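T-cell surface glycoprotein CD1A1 antigen (Gallus gallus, PDB 3JVG) probably presents lipid antigens to T cells, as other members of the CD1 family do, from a groove built by its MHC-like domain. Local coordinates at residues A[120-128]-A[151-159]; A[6-14]-A[24-35]. All blocks are in the same frame, centred on the assembly; numbering follows the deposited sequence.

Contact 1: A[120-128]-A[151-159]. With NAG (2-acetamido-2-deoxy-beta-D-glucopyranose), chain I.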
loop_
_atom_site.group_PDB
_atom_site.type_symbol
_atom_site.label_atom_id
_atom_site.label_comp_id
_atom_site.label_asym_id
_atom_site.label_seq_id
_atom_site.Cartn_x
_atom_site.Cartn_y
_atom_site.Cartn_z
ATOM N N ARG A 120 13.382 -9.262 -14.216
ATOM C CA ARG A 120 14.107 -8.695 -13.102
ATOM C C ARG A 120 15.534 -8.285 -13.558
ATOM O O ARG A 120 16.280 -9.082 -14.167
ATOM C CB ARG A 120 14.194 -9.671 -11.928
ATOM C CG ARG A 120 15.172 -9.225 -10.838
ATOM C CD ARG A 120 15.151 -10.171 -9.606
ATOM N NE ARG A 120 13.873 -10.052 -8.869
ATOM C CZ ARG A 120 13.438 -10.896 -7.946
ATOM N NH1 ARG A 120 14.138 -11.983 -7.615
ATOM N NH2 ARG A 120 12.269 -10.659 -7.361
ATOM N N PHE A 121 15.885 -7.033 -13.264
ATOM C CA PHE A 121 17.191 -6.540 -13.568
ATOM C C PHE A 121 18.250 -7.107 -12.632
ATOM O O PHE A 121 18.045 -7.215 -11.413
ATOM C CB PHE A 121 17.208 -5.024 -13.505
ATOM C CG PHE A 121 18.436 -4.395 -14.203
ATOM C CD1 PHE A 121 18.528 -4.352 -15.602
ATOM C CD2 PHE A 121 19.478 -3.862 -13.458
ATOM C CE1 PHE A 121 19.671 -3.776 -16.252
ATOM C CE2 PHE A 121 20.606 -3.283 -14.081
ATOM C CZ PHE A 121 20.695 -3.253 -15.490
ATOM N N ASN A 122 19.385 -7.456 -13.214
ATOM C CA ASN A 122 20.511 -7.933 -12.466
ATOM C C ASN A 122 21.508 -6.824 -12.543
ATOM O O ASN A 122 22.074 -6.600 -13.614
ATOM C CB ASN A 122 21.062 -9.158 -13.174
ATOM C CG ASN A 122 22.159 -9.857 -12.392
ATOM O OD1 ASN A 122 23.087 -9.224 -11.825
ATOM N ND2 ASN A 122 22.090 -11.195 -12.392
ATOM N N LEU A 123 21.709 -6.116 -11.430
ATOM C CA LEU A 123 22.632 -4.960 -11.384
ATOM C C LEU A 123 24.105 -5.294 -11.748
ATOM O O LEU A 123 24.734 -4.561 -12.512
ATOM C CB LEU A 123 22.574 -4.246 -10.030
ATOM C CG LEU A 123 23.426 -2.972 -9.840
ATOM C CD1 LEU A 123 22.822 -1.648 -10.481
ATOM C CD2 LEU A 123 23.812 -2.734 -8.373
ATOM N N ASP A 124 24.668 -6.354 -11.192
ATOM C CA ASP A 124 26.116 -6.607 -11.413
ATOM C C ASP A 124 26.455 -6.956 -12.873
ATOM O O ASP A 124 27.419 -6.459 -13.437
ATOM C CB ASP A 124 26.657 -7.682 -10.448
ATOM C CG ASP A 124 26.791 -7.174 -8.994
ATOM O OD1 ASP A 124 27.101 -7.999 -8.098
ATOM O OD2 ASP A 124 26.584 -5.957 -8.731
ATOM N N ALA A 125 25.635 -7.794 -13.489
ATOM C CA ALA A 125 25.852 -8.202 -14.861
ATOM C C ALA A 125 25.269 -7.169 -15.804
ATOM O O ALA A 125 25.536 -7.199 -16.985
ATOM C CB ALA A 125 25.215 -9.551 -15.104
ATOM N N GLY A 126 24.471 -6.250 -15.288
ATOM C CA GLY A 126 23.809 -5.310 -16.159
ATOM C C GLY A 126 23.000 -6.046 -17.207
ATOM O O GLY A 126 23.091 -5.747 -18.389
ATOM N N THR A 127 22.247 -7.057 -16.801
ATOM C CA THR A 127 21.308 -7.651 -17.736
ATOM C C THR A 127 19.961 -8.002 -17.049
ATOM O O THR A 127 19.775 -7.666 -15.881
ATOM C CB THR A 127 21.911 -8.876 -18.392
ATOM O OG1 THR A 127 21.147 -9.228 -19.582
ATOM C CG2 THR A 127 21.992 -10.019 -17.358
ATOM N N TRP A 128 19.092 -8.702 -17.789
ATOM C CA TRP A 128 17.765 -9.128 -17.348
ATOM C C TRP A 128 17.603 -10.611 -17.066
ATOM O O TRP A 128 18.016 -11.445 -17.862
ATOM C CB TRP A 128 16.725 -8.647 -18.349
ATOM C CG TRP A 128 16.730 -7.121 -18.479
ATOM C CD1 TRP A 128 17.530 -6.358 -19.314
ATOM C CD2 TRP A 128 15.926 -6.194 -17.735
ATOM N NE1 TRP A 128 17.249 -5.026 -19.148
ATOM C CE2 TRP A 128 16.292 -4.885 -18.171
ATOM C CE3 TRP A 128 14.933 -6.337 -16.728
ATOM C CZ2 TRP A 128 15.680 -3.730 -17.674
ATOM C CZ3 TRP A 128 14.339 -5.187 -16.218
ATOM C CH2 TRP A 128 14.727 -3.895 -16.692
ATOM N N ASN A 151 21.022 -0.670 -20.658
ATOM C CA ASN A 151 21.278 -1.432 -19.457
ATOM C C ASN A 151 22.453 -0.902 -18.652
ATOM O O ASN A 151 22.413 -0.983 -17.419
ATOM C CB ASN A 151 21.493 -2.912 -19.773
ATOM C CG ASN A 151 20.248 -3.570 -20.312
ATOM O OD1 ASN A 151 19.115 -3.130 -20.054
ATOM N ND2 ASN A 151 20.443 -4.653 -21.054
ATOM N N GLU A 152 23.519 -0.486 -19.326
ATOM C CA GLU A 152 24.612 0.295 -18.705
ATOM C C GLU A 152 24.111 1.550 -17.978
ATOM O O GLU A 152 24.509 1.808 -16.866
ATOM C CB GLU A 152 25.648 0.700 -19.763
ATOM C CG GLU A 152 26.430 -0.499 -20.227
ATOM C CD GLU A 152 27.105 -0.307 -21.580
ATOM O OE1 GLU A 152 27.033 0.841 -22.161
ATOM O OE2 GLU A 152 27.746 -1.296 -22.045
ATOM N N VAL A 153 23.235 2.312 -18.616
ATOM C CA VAL A 153 22.644 3.498 -17.994
ATOM C C VAL A 153 21.716 3.109 -16.817
ATOM O O VAL A 153 21.797 3.683 -15.773
ATOM C CB VAL A 153 21.905 4.398 -19.032
ATOM C CG1 VAL A 153 21.242 5.636 -18.356
ATOM C CG2 VAL A 153 22.898 4.840 -20.129
ATOM N N ILE A 154 20.899 2.078 -16.976
ATOM C CA ILE A 154 20.064 1.581 -15.825
ATOM C C ILE A 154 20.942 1.268 -14.581
ATOM O O ILE A 154 20.585 1.618 -13.467
ATOM C CB ILE A 154 19.133 0.347 -16.161
ATOM C CG1 ILE A 154 17.990 0.751 -17.134
ATOM C CG2 ILE A 154 18.578 -0.268 -14.817
ATOM C CD1 ILE A 154 17.387 -0.445 -17.990
ATOM N N GLN A 155 22.123 0.711 -14.795
ATOM C CA GLN A 155 23.017 0.364 -13.688
ATOM C C GLN A 155 23.386 1.570 -12.853
ATOM O O GLN A 155 23.441 1.508 -11.626
ATOM C CB GLN A 155 24.327 -0.255 -14.210
ATOM C CG GLN A 155 24.219 -1.701 -14.631
ATOM C CD GLN A 155 25.520 -2.160 -15.345
ATOM O OE1 GLN A 155 25.959 -1.503 -16.310
ATOM N NE2 GLN A 155 26.122 -3.257 -14.872
ATOM N N VAL A 156 23.692 2.657 -13.544
ATOM C CA VAL A 156 24.049 3.898 -12.872
ATOM C C VAL A 156 22.834 4.547 -12.223
ATOM O O VAL A 156 22.965 5.162 -11.169
ATOM C CB VAL A 156 24.717 4.906 -13.831
ATOM C CG1 VAL A 156 24.882 6.209 -13.156
ATOM C CG2 VAL A 156 26.133 4.446 -14.211
ATOM N N LEU A 157 21.682 4.475 -12.887
ATOM C CA LEU A 157 20.473 5.061 -12.334
ATOM C C LEU A 157 20.162 4.392 -11.011
ATOM O O LEU A 157 19.873 5.073 -10.019
ATOM C CB LEU A 157 19.278 4.908 -13.308
ATOM C CG LEU A 157 19.031 6.182 -14.212
ATOM C CD1 LEU A 157 19.878 7.418 -13.950
ATOM C CD2 LEU A 157 18.928 5.970 -15.698
ATOM N N LEU A 158 20.203 3.052 -10.998
ATOM C CA LEU A 158 19.888 2.287 -9.776
ATOM C C LEU A 158 20.959 2.485 -8.697
ATOM O O LEU A 158 20.633 2.845 -7.581
ATOM C CB LEU A 158 19.688 0.783 -10.061
ATOM C CG LEU A 158 18.436 0.369 -10.852
ATOM C CD1 LEU A 158 18.575 -1.151 -11.249
ATOM C CD2 LEU A 158 17.110 0.682 -10.117
ATOM N N ASN A 159 22.229 2.324 -9.035
ATOM C CA ASN A 159 23.274 2.246 -8.004
ATOM C C ASN A 159 23.825 3.595 -7.541
ATOM O O ASN A 159 24.344 3.682 -6.429
ATOM C CB ASN A 159 24.419 1.306 -8.409
ATOM C CG ASN A 159 25.158 0.702 -7.184
ATOM O OD1 ASN A 159 24.511 0.234 -6.245
ATOM N ND2 ASN A 159 26.502 0.710 -7.202
HETATM C C1 NAG I . 27.378 0.225 -6.136
HETATM C C2 NAG I . 28.485 -0.710 -6.691
HETATM C C3 NAG I . 29.538 -1.108 -5.628
HETATM C C4 NAG I . 30.190 0.164 -5.075
HETATM C C5 NAG I . 29.139 1.206 -4.588
HETATM C C6 NAG I . 29.827 2.571 -4.382
HETATM C C7 NAG I . 27.863 -1.831 -8.762
HETATM C C8 NAG I . 27.349 -3.066 -9.419
HETATM N N2 NAG I . 27.968 -1.873 -7.428
HETATM O O3 NAG I . 30.525 -1.992 -6.156
HETATM O O4 NAG I . 31.173 -0.158 -4.080
HETATM O O5 NAG I . 27.967 1.348 -5.433
HETATM O O6 NAG I . 29.005 3.513 -3.730
HETATM O O7 NAG I . 28.159 -0.845 -9.456
#
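Ile154 lays its CG2 methyl squarely over the ring of Phe121, 3.7 Å from the ring centroid and 11° off the ring normal, a CH-pi contact in which a beta-branched residue brings a methyl close to the helix surface. With CG of Phe121 turned away from the backbone N and beside the carbonyl carbon, the ring is carried off the sheet toward the helix, and its rim meets the helix as well: CZ lies 3.4 Å from the backbone O of Asn151, near the ring plane, and CG of Gln155 also sits at the edge. Leu158 CD1 comes in obliquely, 3.6 Å from Phe121 CD2. Trp128 stands next to Phe121, whose CD1 lies over the indole face. The indole NE1 of Trp128 donates to OD1 of Asn151 at 2.8 Å, but the donor stands well above the amide's carbonyl plane and the bond is bent. Asn151 ND2 is hydrogen-bonded to Met144 O, which fixes which way round the amide sits.

The helix at 151-159 crosses strand 120-122 almost at right angles, and these contacts seat helix 148-172 on the sheet in the helix-over-sheet layering of the MHC class I-like platform. The hairpin joining strands 116-122 and 127-130 closes with a G1 beta bulge, Gly126 and Thr127 both facing Asn122. The positive phi at 126 is readily adopted by glycine, and Gln155 NE2 packs directly on the bare Gly126 CA at 3.3 Å. That amide gives a nearly straight bond to the backbone O of Leu123 (3.0 Å, 172°), with the acceptor in the amide plane. Leu123 sends CD1 against the Gln155 backbone, while CD2 touches OD1 of Asn159 and the acetyl methyl C8 of the N-acetylglucosamine linked to Asn159 ND2.

Contact 2: A[6-14]-A[24-35]; sequences HMLKLLHFA and VGGLGLLGDVKM
Leu11 and Leu27 face each other as a hydrogen-bonded pair in the antiparallel hairpin of strands 6-18 and 21-30. Leu11 N gives a nearly straight bond to Leu27 O (2.7 Å, 177°), and Leu27 N returns one to Leu11 O. Lys9 with Leu29 and Phe13 with Gly25 do the same, so all three pairs have their N-H and C=O groups satisfied across the strands. Past them, Gly31 N donates to Met7 O at 3.0 Å, where the chain enters the type II' turn Leu30-Val33; glycine suits the positive phi of the second turn position. The alternate residues turn their amides outward: Leu8, Leu10, His12 and Ala14 pair with strand 89-99, so strand 6-18 is bonded on both flanks. Inward, their place is taken by CA-H...O contacts, such as His12 CA to Gly25 O at 3.4 Å.

Gly25 has no side chain, and the ring of Phe13 uses that surface, its face over Gly25 CA at 4.0 Å from the centroid. The ring gets there because CG is held between the backbone N and carbonyl carbon (chi1 53°), folding it across the neighbouring strand. On the same face Leu11 CD1 meets Leu29 CD1 at 3.9 Å. Outside the hairpin, the NZ ammonium group of Lys9 makes a salt bridge with an acidic side chain of the other protein chain. On the opposite face His12 CD2 rests 3.9 Å from Val24 CG1, while its ND1 is hydrogen-bonded to Ser93 OG.

The face of Lys9, Leu11 and Phe13 lies against the other protein chain, with Met7 and Lys9 also packing on Phe108 of strand 105-113. The face of Leu8, Leu10 and His12 looks toward the helices: Leu8 and Leu30 pack on Leu166 of helix 148-172, and Tyr71 and Phe75 of helix 58-82 meet the His12 ring edge-to-face.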
loop_
_atom_site.group_PDB
_atom_site.type_symbol
_atom_site.label_atom_id
_atom_site.label_comp_id
_atom_site.label_asym_id
_atom_site.label_seq_id
_atom_site.Cartn_x
_atom_site.Cartn_y
_atom_site.Cartn_z
ATOM N N HIS A 6 16.071 2.811 4.911
ATOM C CA HIS A 6 15.218 3.658 4.070
ATOM C C HIS A 6 15.135 3.180 2.629
ATOM O O HIS A 6 16.039 2.532 2.113
ATOM C CB HIS A 6 15.754 5.090 4.084
ATOM C CG HIS A 6 15.707 5.716 5.437
ATOM N ND1 HIS A 6 16.772 5.668 6.310
ATOM C CD2 HIS A 6 14.700 6.338 6.097
ATOM C CE1 HIS A 6 16.432 6.256 7.443
ATOM N NE2 HIS A 6 15.187 6.683 7.334
ATOM N N MET A 7 14.060 3.562 1.964
ATOM C CA MET A 7 13.753 3.052 0.643
ATOM C C MET A 7 13.067 4.122 -0.178
ATOM O O MET A 7 12.177 4.813 0.294
ATOM C CB MET A 7 12.835 1.839 0.778
ATOM C CG MET A 7 12.152 1.386 -0.491
ATOM S SD MET A 7 11.256 -0.196 -0.299
ATOM C CE MET A 7 12.619 -1.350 -0.252
ATOM N N LEU A 8 13.459 4.207 -1.428
ATOM C CA LEU A 8 12.836 5.077 -2.381
ATOM C C LEU A 8 12.275 4.103 -3.389
ATOM O O LEU A 8 13.070 3.280 -3.928
ATOM C CB LEU A 8 13.889 5.968 -3.071
ATOM C CG LEU A 8 13.348 6.879 -4.165
ATOM C CD1 LEU A 8 12.130 7.526 -3.606
ATOM C CD2 LEU A 8 14.321 7.884 -4.420
ATOM N N LYS A 9 10.980 4.222 -3.685
ATOM C CA LYS A 9 10.345 3.303 -4.587
ATOM C C LYS A 9 9.392 3.961 -5.595
ATOM O O LYS A 9 8.466 4.715 -5.217
ATOM C CB LYS A 9 9.555 2.253 -3.803
ATOM C CG LYS A 9 9.069 1.137 -4.638
ATOM C CD LYS A 9 7.976 0.329 -3.915
ATOM C CE LYS A 9 8.474 -0.586 -2.857
ATOM N NZ LYS A 9 7.354 -0.830 -1.849
ATOM N N LEU A 10 9.583 3.646 -6.856
ATOM C CA LEU A 10 8.691 4.139 -7.885
ATOM C C LEU A 10 7.885 2.974 -8.393
ATOM O O LEU A 10 8.463 1.953 -8.831
ATOM C CB LEU A 10 9.479 4.737 -9.047
ATOM C CG LEU A 10 10.430 5.908 -8.710
ATOM C CD1 LEU A 10 11.203 6.324 -9.979
ATOM C CD2 LEU A 10 9.641 7.137 -8.116
ATOM N N LEU A 11 6.577 3.156 -8.415
ATOM C CA LEU A 11 5.650 2.137 -8.852
ATOM C C LEU A 11 4.944 2.623 -10.119
ATOM O O LEU A 11 4.483 3.801 -10.229
ATOM C CB LEU A 11 4.620 1.960 -7.754
ATOM C CG LEU A 11 5.030 1.390 -6.388
ATOM C CD1 LEU A 11 3.744 1.139 -5.521
ATOM C CD2 LEU A 11 5.959 0.007 -6.509
ATOM N N HIS A 12 4.797 1.740 -11.073
ATOM C CA HIS A 12 4.051 2.076 -12.275
ATOM C C HIS A 12 3.132 0.896 -12.616
ATOM O O HIS A 12 3.440 -0.289 -12.303
ATOM C CB HIS A 12 5.066 2.404 -13.367
ATOM C CG HIS A 12 4.706 1.949 -14.760
ATOM N ND1 HIS A 12 5.062 0.703 -15.253
ATOM C CD2 HIS A 12 4.133 2.613 -15.801
ATOM C CE1 HIS A 12 4.684 0.607 -16.517
ATOM N NE2 HIS A 12 4.107 1.745 -16.872
ATOM N N PHE A 13 1.970 1.189 -13.188
ATOM C CA PHE A 13 1.135 0.096 -13.694
ATOM C C PHE A 13 0.425 0.545 -14.925
ATOM O O PHE A 13 0.212 1.753 -15.119
ATOM C CB PHE A 13 0.125 -0.431 -12.689
ATOM C CG PHE A 13 -0.772 0.636 -12.052
ATOM C CD1 PHE A 13 -2.046 0.887 -12.561
ATOM C CD2 PHE A 13 -0.355 1.314 -10.899
ATOM C CE1 PHE A 13 -2.874 1.812 -11.991
ATOM C CE2 PHE A 13 -1.191 2.269 -10.292
ATOM C CZ PHE A 13 -2.445 2.511 -10.843
ATOM N N ALA A 14 0.051 -0.433 -15.757
ATOM C CA ALA A 14 -0.595 -0.164 -17.044
ATOM C C ALA A 14 -1.557 -1.278 -17.422
ATOM O O ALA A 14 -1.196 -2.466 -17.460
ATOM C CB ALA A 14 0.455 0.032 -18.133
ATOM N N VAL A 24 -2.569 4.206 -17.545
ATOM C CA VAL A 24 -1.334 4.121 -16.798
ATOM C C VAL A 24 -1.530 4.777 -15.448
ATOM O O VAL A 24 -2.266 5.765 -15.321
ATOM C CB VAL A 24 -0.222 4.863 -17.557
ATOM C CG1 VAL A 24 1.106 4.768 -16.837
ATOM C CG2 VAL A 24 -0.081 4.324 -19.007
ATOM N N GLY A 25 -0.862 4.285 -14.434
ATOM C CA GLY A 25 -0.776 5.068 -13.214
ATOM C C GLY A 25 0.617 4.899 -12.645
ATOM O O GLY A 25 1.326 3.985 -13.037
ATOM N N GLY A 26 1.017 5.800 -11.748
ATOM C CA GLY A 26 2.254 5.598 -11.019
ATOM C C GLY A 26 2.360 6.396 -9.748
ATOM O O GLY A 26 1.727 7.472 -9.624
ATOM N N LEU A 27 3.174 5.895 -8.828
ATOM C CA LEU A 27 3.367 6.446 -7.485
ATOM C C LEU A 27 4.821 6.444 -7.112
ATOM O O LEU A 27 5.566 5.530 -7.518
ATOM C CB LEU A 27 2.655 5.558 -6.446
ATOM C CG LEU A 27 1.378 5.966 -5.724
ATOM C CD1 LEU A 27 1.211 5.156 -4.394
ATOM C CD2 LEU A 27 1.284 7.467 -5.424
ATOM N N GLY A 28 5.231 7.454 -6.355
ATOM C CA GLY A 28 6.622 7.614 -5.839
ATOM C C GLY A 28 6.526 7.491 -4.318
ATOM O O GLY A 28 5.684 8.157 -3.697
ATOM N N LEU A 29 7.313 6.611 -3.715
ATOM C CA LEU A 29 7.237 6.434 -2.287
ATOM C C LEU A 29 8.587 6.541 -1.645
ATOM O O LEU A 29 9.581 6.061 -2.201
ATOM C CB LEU A 29 6.656 5.045 -1.946
ATOM C CG LEU A 29 5.222 4.718 -2.397
ATOM C CD1 LEU A 29 4.984 3.209 -2.484
ATOM C CD2 LEU A 29 4.190 5.362 -1.484
ATOM N N LEU A 30 8.591 7.115 -0.457
ATOM C CA LEU A 30 9.736 7.181 0.400
ATOM C C LEU A 30 9.264 6.502 1.686
ATOM O O LEU A 30 8.540 7.087 2.516
ATOM C CB LEU A 30 10.081 8.668 0.623
ATOM C CG LEU A 30 11.507 9.172 0.914
ATOM C CD1 LEU A 30 11.611 10.034 2.143
ATOM C CD2 LEU A 30 12.654 8.145 0.798
ATOM N N GLY A 31 9.660 5.253 1.852
ATOM C CA GLY A 31 9.029 4.383 2.857
ATOM C C GLY A 31 7.539 4.297 2.546
ATOM O O GLY A 31 7.132 3.872 1.427
ATOM N N ASP A 32 6.697 4.702 3.495
ATOM C CA ASP A 32 5.251 4.723 3.205
ATOM C C ASP A 32 4.783 6.165 3.014
ATOM O O ASP A 32 3.604 6.412 3.049
ATOM C CB ASP A 32 4.412 4.049 4.314
ATOM C CG ASP A 32 4.649 4.662 5.684
ATOM O OD1 ASP A 32 5.477 5.581 5.799
ATOM O OD2 ASP A 32 4.001 4.230 6.686
ATOM N N VAL A 33 5.706 7.111 2.877
ATOM C CA VAL A 33 5.322 8.498 2.613
ATOM C C VAL A 33 5.170 8.689 1.104
ATOM O O VAL A 33 6.150 8.470 0.327
ATOM C CB VAL A 33 6.352 9.480 3.142
ATOM C CG1 VAL A 33 5.973 10.912 2.718
ATOM C CG2 VAL A 33 6.562 9.343 4.683
ATOM N N LYS A 34 3.959 9.054 0.671
ATOM C CA LYS A 34 3.701 9.223 -0.761
ATOM C C LYS A 34 4.288 10.542 -1.248
ATOM O O LYS A 34 3.827 11.598 -0.834
ATOM C CB LYS A 34 2.213 9.126 -1.055
ATOM C CG LYS A 34 1.693 7.658 -0.948
ATOM C CD LYS A 34 0.142 7.608 -1.024
ATOM C CE LYS A 34 -0.398 6.147 -1.012
ATOM N NZ LYS A 34 -1.860 5.991 -1.447
ATOM N N MET A 35 5.312 10.475 -2.125
ATOM C CA MET A 35 5.990 11.688 -2.578
ATOM C C MET A 35 5.164 12.357 -3.655
ATOM O O MET A 35 5.049 13.558 -3.669
ATOM C CB MET A 35 7.394 11.387 -3.105
ATOM C CG MET A 35 8.335 10.884 -2.003
ATOM S SD MET A 35 9.976 10.708 -2.719
ATOM C CE MET A 35 9.667 9.371 -3.859
#

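Both contacts belong to the MHC-like domain and to its single eight-stranded antiparallel sheet, with centres 19 Å apart and nearest atoms about 8 Å apart, so they do not touch. Along the chain they come in series: contact 2 is complete before contact 1 begins. Contact 2 lies within the first half of the sheet and pairs strand with strand, whereas contact 1, at the edge formed by strands 116-122 and 127-130, joins sheet to helix. Helix 148-172 is shared, meeting 120-128 through its early turns and the face of Leu8 and Leu30 through Leu166. Contact 2 is part of the floor, and contact 1 ties a wall helix to it, in what is probably the lipid-binding groove.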